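Local coordinates for protein adenylyltransferase and sulfurtransferase uba4 (Chaetomium thermophilum, PDB 6YUB) that is the ThiF-family adenylating part of an enzyme that probably activates and thiolates a ubiquitin-like sulfur carrier for tRNA thiolation and molybdenum cofactor synthesis, at residues Ile12-Arg17 with Asn101-Tyr106; Leu88-Leu93 with Pro108-Leu113. One frame throughout, in Å; residues are numbered along the deposited sequence.

Contact 1 (Ile12-Arg17 with Asn101-Tyr106); sequences IERYSR and NPLPVY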
# COMPACT_ATOMS: atom_id res chain seq x y z
N ILE B 12 -11.99 -26.02 11.95
CA ILE B 12 -12.76 -26.07 10.71
C ILE B 12 -13.65 -24.84 10.58
O ILE B 12 -13.67 -24.18 9.54
CB ILE B 12 -13.59 -27.37 10.64
CG1 ILE B 12 -12.66 -28.56 10.40
CG2 ILE B 12 -14.66 -27.26 9.56
CD1 ILE B 12 -13.29 -29.90 10.72
N GLU B 13 -14.37 -24.50 11.65
CA GLU B 13 -15.24 -23.32 11.61
C GLU B 13 -14.42 -22.04 11.53
O GLU B 13 -14.75 -21.13 10.76
CB GLU B 13 -16.15 -23.30 12.84
CG GLU B 13 -16.90 -22.00 13.06
CD GLU B 13 -17.86 -22.07 14.25
OE1 GLU B 13 -18.11 -23.20 14.72
OE2 GLU B 13 -18.37 -21.02 14.70
N ARG B 14 -13.36 -21.94 12.33
CA ARG B 14 -12.59 -20.70 12.39
C ARG B 14 -11.89 -20.39 11.07
O ARG B 14 -11.78 -19.22 10.70
CB ARG B 14 -11.57 -20.79 13.53
CG ARG B 14 -10.75 -19.54 13.76
CD ARG B 14 -9.86 -19.67 15.00
NE ARG B 14 -10.54 -19.26 16.22
CZ ARG B 14 -10.58 -18.01 16.69
NH1 ARG B 14 -9.95 -17.04 16.03
NH2 ARG B 14 -11.23 -17.74 17.80
N TYR B 15 -11.45 -21.42 10.34
CA TYR B 15 -10.67 -21.23 9.12
C TYR B 15 -11.42 -21.60 7.85
O TYR B 15 -10.81 -21.70 6.78
CB TYR B 15 -9.38 -22.06 9.20
CG TYR B 15 -8.54 -21.79 10.43
CD1 TYR B 15 -8.22 -20.49 10.80
CD2 TYR B 15 -8.09 -22.83 11.22
CE1 TYR B 15 -7.46 -20.24 11.92
CE2 TYR B 15 -7.32 -22.58 12.36
CZ TYR B 15 -7.02 -21.29 12.70
OH TYR B 15 -6.26 -21.03 13.82
N SER B 16 -12.74 -21.81 7.94
CA SER B 16 -13.49 -22.29 6.79
C SER B 16 -13.41 -21.33 5.61
O SER B 16 -13.32 -21.76 4.45
CB SER B 16 -14.95 -22.52 7.18
OG SER B 16 -15.50 -21.35 7.77
N ARG B 17 -13.45 -20.02 5.87
CA ARG B 17 -13.53 -19.05 4.79
C ARG B 17 -12.23 -18.97 3.99
O ARG B 17 -12.27 -18.71 2.78
CB ARG B 17 -13.90 -17.67 5.34
CG ARG B 17 -15.29 -17.58 5.95
CD ARG B 17 -16.40 -17.79 4.93
NE ARG B 17 -16.04 -17.32 3.59
CZ ARG B 17 -16.21 -16.08 3.15
NH1 ARG B 17 -16.72 -15.14 3.94
NH2 ARG B 17 -15.85 -15.76 1.91
N ASN B 101 -7.21 -14.68 18.18
CA ASN B 101 -7.17 -16.12 18.01
C ASN B 101 -6.36 -16.74 19.14
O ASN B 101 -5.13 -16.60 19.18
CB ASN B 101 -6.55 -16.47 16.65
CG ASN B 101 -6.72 -17.93 16.29
OD1 ASN B 101 -7.18 -18.73 17.11
ND2 ASN B 101 -6.36 -18.28 15.06
N PRO B 102 -7.00 -17.43 20.09
CA PRO B 102 -6.27 -18.04 21.20
C PRO B 102 -5.71 -19.43 20.92
O PRO B 102 -5.13 -20.03 21.82
CB PRO B 102 -7.34 -18.11 22.30
CG PRO B 102 -8.62 -18.33 21.55
CD PRO B 102 -8.47 -17.56 20.25
N LEU B 103 -5.86 -19.95 19.70
CA LEU B 103 -5.42 -21.31 19.41
C LEU B 103 -3.91 -21.39 19.17
O LEU B 103 -3.29 -22.39 19.54
CB LEU B 103 -6.18 -21.86 18.21
CG LEU B 103 -7.70 -21.92 18.36
CD1 LEU B 103 -8.34 -22.68 17.21
CD2 LEU B 103 -8.10 -22.55 19.69
N PRO B 104 -3.28 -20.39 18.55
CA PRO B 104 -1.83 -20.47 18.33
C PRO B 104 -1.06 -20.31 19.63
O PRO B 104 -1.54 -19.75 20.62
CB PRO B 104 -1.54 -19.30 17.37
CG PRO B 104 -2.86 -18.88 16.83
CD PRO B 104 -3.87 -19.20 17.90
N VAL B 105 0.17 -20.81 19.61
CA VAL B 105 1.11 -20.63 20.72
C VAL B 105 1.94 -19.38 20.45
O VAL B 105 2.53 -19.24 19.36
CB VAL B 105 2.00 -21.87 20.89
CG1 VAL B 105 3.03 -21.63 21.99
CG2 VAL B 105 1.16 -23.09 21.20
N TYR B 106 2.00 -18.49 21.43
CA TYR B 106 2.76 -17.24 21.31
C TYR B 106 3.98 -17.31 22.22
O TYR B 106 3.85 -17.63 23.40
CB TYR B 106 1.88 -16.04 21.67
CG TYR B 106 0.65 -15.93 20.79
CD1 TYR B 106 0.75 -15.45 19.49
CD2 TYR B 106 -0.60 -16.31 21.25
CE1 TYR B 106 -0.36 -15.35 18.68
CE2 TYR B 106 -1.72 -16.21 20.45
CZ TYR B 106 -1.59 -15.73 19.16
OH TYR B 106 -2.70 -15.63 18.34
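The guanidinium of Arg14 lies over the side-chain amide of Asn101, the two planes only 13° apart, with Asn101 OD1 3.2 Å above the guanidinium plane and displaced toward its rim. This nearly parallel overlap joins the N-terminal helix 9-19 to an Asx turn that leads from helix 89-100 into strand 105-109, the outermost parallel strand of the Rossmann-like sheet of this ThiF-family domain. OD1 does not accept from Arg14 NH1, where the angle is poor; it accepts from the backbone N of Leu103 at 3.2 Å, the bond that closes the Asx turn. Asparagine suits this place because its other branch is a donor: ND2 gives a nearly straight bond of 3.0 Å to Tyr15 OH (165°), the hydroxyl lying in the amide plane, and also donates to Ala54 O. With an alanine here, Tyr15 OH and Ala54 O would probably lose this donor, the Asx turn its acceptor for Leu103 N, and the guanidinium the flat amide stacked against it. Arg14 reaches so far because CG stands opposite its own backbone N (chi1 -177°) and the chain runs out extended before bending at chi3, which turns the guanidinium to lie along the amide; its charge is met by Glu10, NH1 donates to Ile100 O at the end of helix 89-100, and NH2 bonds a polar side chain of another protein chain. Pro102 CD sits 3.7 Å from Arg14 NH2, over the guanidinium face, and Leu103 CD1 rests 4.0 Å from Arg14 CD. Farther along, Tyr106 OH donates to Asn101 O at 2.7 Å.

Contact 2 (Leu88-Leu93 with Pro108-Leu113); sequences LKVDSL and PYRFDL
Asp91 OD1 takes the shortest polar bond here, 2.7 Å from Arg110 NH2, and receives a second, weak one from Arg110 NE. The same NE gives a straighter bond to Asp91 OD2, 3.1 Å long at 169°, so the guanidinium grips the carboxylate side-on with two nitrogens, one to each oxygen. OD1 and OD2 both use their syn lone pairs. OD2 lies in the guanidinium plane, whereas OD1 is tilted out of it, in keeping with the 34° between the two flat groups. The salt bridge joins the first turn of helix 89-100 to an inverse gamma turn centred on Arg110, just past the end of strand 105-109, within the Rossmann-like nucleotide-binding fold.

Arginine suits this exposed turn because its long aliphatic part can pack while its end pairs with the acid: the chain runs extended from CG to NE (chi2 -179°), crossing Leu88 and Val90 at about right angles. Leu88 CD1, from the residue at the N-cap position, meets Arg110 CD at 3.7 Å, and Val90 CG1 approaches Arg110 CG at 3.8 Å. The other valine branch turns to the strand: CG2 presses on Pro108 CB at 3.2 Å, tighter than usual for two carbons. That proline also backs the charged group, its CB lying 4.1 Å above the centre of the guanidinium.

Lys89, predicted to bind ATP, forms a salt bridge with Asp65, another predicted ATP residue. Val90 also packs on Ile63 of strand 60-64, to which Tyr109 is paired through backbone bonds, while the Tyr109 ring reaches across to Ile121 of helix 118-122. Helix 89-100 is thus fastened at its N-terminal end against the edge strand 105-109 and its inner neighbour 60-64.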
# COMPACT_ATOMS: atom_id res chain seq x y z
N LEU B 88 5.51 -3.97 28.37
CA LEU B 88 6.33 -4.48 27.28
C LEU B 88 5.49 -4.61 26.01
O LEU B 88 4.35 -5.10 26.05
CB LEU B 88 6.93 -5.83 27.65
CG LEU B 88 7.99 -5.84 28.76
CD1 LEU B 88 8.44 -7.26 29.06
CD2 LEU B 88 9.17 -4.97 28.37
N LYS B 89 6.06 -4.17 24.88
CA LYS B 89 5.35 -4.29 23.61
C LYS B 89 4.98 -5.74 23.32
O LYS B 89 3.85 -6.02 22.90
CB LYS B 89 6.22 -3.73 22.48
CG LYS B 89 6.40 -2.21 22.53
CD LYS B 89 6.72 -1.65 21.15
CE LYS B 89 8.21 -1.65 20.88
NZ LYS B 89 8.51 -1.51 19.42
N VAL B 90 5.89 -6.67 23.56
CA VAL B 90 5.63 -8.07 23.26
C VAL B 90 4.41 -8.57 24.03
O VAL B 90 3.58 -9.32 23.48
CB VAL B 90 6.88 -8.92 23.56
CG1 VAL B 90 7.26 -8.83 25.03
CG2 VAL B 90 6.65 -10.36 23.16
N ASP B 91 4.28 -8.18 25.30
CA ASP B 91 3.15 -8.63 26.10
C ASP B 91 1.86 -7.93 25.68
O ASP B 91 0.79 -8.55 25.63
CB ASP B 91 3.42 -8.38 27.58
CG ASP B 91 4.45 -9.34 28.15
OD1 ASP B 91 4.39 -10.55 27.83
OD2 ASP B 91 5.32 -8.89 28.93
N SER B 92 1.93 -6.63 25.37
CA SER B 92 0.75 -5.90 24.93
C SER B 92 0.26 -6.42 23.58
O SER B 92 -0.96 -6.50 23.35
CB SER B 92 1.05 -4.41 24.85
OG SER B 92 -0.02 -3.69 24.28
N LEU B 93 1.18 -6.76 22.68
CA LEU B 93 0.79 -7.27 21.38
C LEU B 93 0.16 -8.65 21.48
O LEU B 93 -0.86 -8.92 20.84
CB LEU B 93 2.01 -7.31 20.45
CG LEU B 93 1.82 -8.01 19.11
CD1 LEU B 93 0.62 -7.45 18.39
CD2 LEU B 93 3.08 -7.86 18.25
N PRO B 108 7.01 -15.13 23.59
CA PRO B 108 7.64 -13.80 23.71
C PRO B 108 9.11 -13.88 24.07
O PRO B 108 9.55 -14.70 24.87
CB PRO B 108 6.83 -13.14 24.83
CG PRO B 108 6.46 -14.29 25.72
CD PRO B 108 6.27 -15.49 24.82
N TYR B 109 9.89 -13.01 23.43
CA TYR B 109 11.28 -12.77 23.80
C TYR B 109 11.32 -11.35 24.37
O TYR B 109 11.32 -10.37 23.62
CB TYR B 109 12.22 -12.92 22.61
CG TYR B 109 12.34 -14.33 22.07
CD1 TYR B 109 11.41 -14.83 21.17
CD2 TYR B 109 13.39 -15.16 22.47
CE1 TYR B 109 11.51 -16.11 20.67
CE2 TYR B 109 13.50 -16.45 21.97
CZ TYR B 109 12.55 -16.92 21.07
OH TYR B 109 12.64 -18.20 20.57
N ARG B 110 11.35 -11.26 25.69
CA ARG B 110 11.24 -9.96 26.38
C ARG B 110 12.59 -9.28 26.52
O ARG B 110 13.00 -8.91 27.61
CB ARG B 110 10.58 -10.16 27.74
CG ARG B 110 9.21 -10.80 27.68
CD ARG B 110 8.57 -10.95 29.08
NE ARG B 110 7.17 -11.36 28.97
CZ ARG B 110 6.75 -12.62 28.91
NH1 ARG B 110 7.62 -13.62 28.97
NH2 ARG B 110 5.46 -12.88 28.80
N PHE B 111 13.30 -9.11 25.40
CA PHE B 111 14.60 -8.46 25.42
C PHE B 111 15.06 -8.21 23.99
O PHE B 111 14.57 -8.84 23.04
CB PHE B 111 15.64 -9.29 26.18
CG PHE B 111 15.63 -10.75 25.82
CD1 PHE B 111 16.38 -11.23 24.76
CD2 PHE B 111 14.88 -11.65 26.56
CE1 PHE B 111 16.37 -12.57 24.43
CE2 PHE B 111 14.86 -12.99 26.24
CZ PHE B 111 15.61 -13.46 25.17
N ASP B 112 16.01 -7.29 23.85
CA ASP B 112 16.51 -6.91 22.54
C ASP B 112 17.26 -8.05 21.87
O ASP B 112 17.99 -8.80 22.52
CB ASP B 112 17.45 -5.70 22.67
CG ASP B 112 16.75 -4.47 23.19
OD1 ASP B 112 15.51 -4.47 23.27
OD2 ASP B 112 17.46 -3.50 23.54
N LEU B 113 17.06 -8.18 20.56
CA LEU B 113 17.92 -9.04 19.76
C LEU B 113 19.27 -8.35 19.56
O LEU B 113 19.34 -7.15 19.30
CB LEU B 113 17.27 -9.33 18.41
CG LEU B 113 18.01 -10.31 17.49
CD1 LEU B 113 17.08 -11.40 17.00
CD2 LEU B 113 18.63 -9.57 16.31

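From the N terminus the chain first lays down helix 9-19, the earlier half of contact 1, which closes only after 83 intervening residues that include strands 36-40 and 60-64. Residues 88-93 then open contact 2 before that first closure, so the two contacts cross: 12-17 meets 101-106, and 88-93 meets 108-113 after a gap of just 14 residues. That shorter loop contains most of helix 89-100 and most of strand 105-109. Contact 1 fixes the helix-to-strand turn to the N-terminal helix; contact 2 joins the beginning of the helix to the end of the strand. Their centres lie about 23 Å apart, near opposite ends of this helix-strand unit.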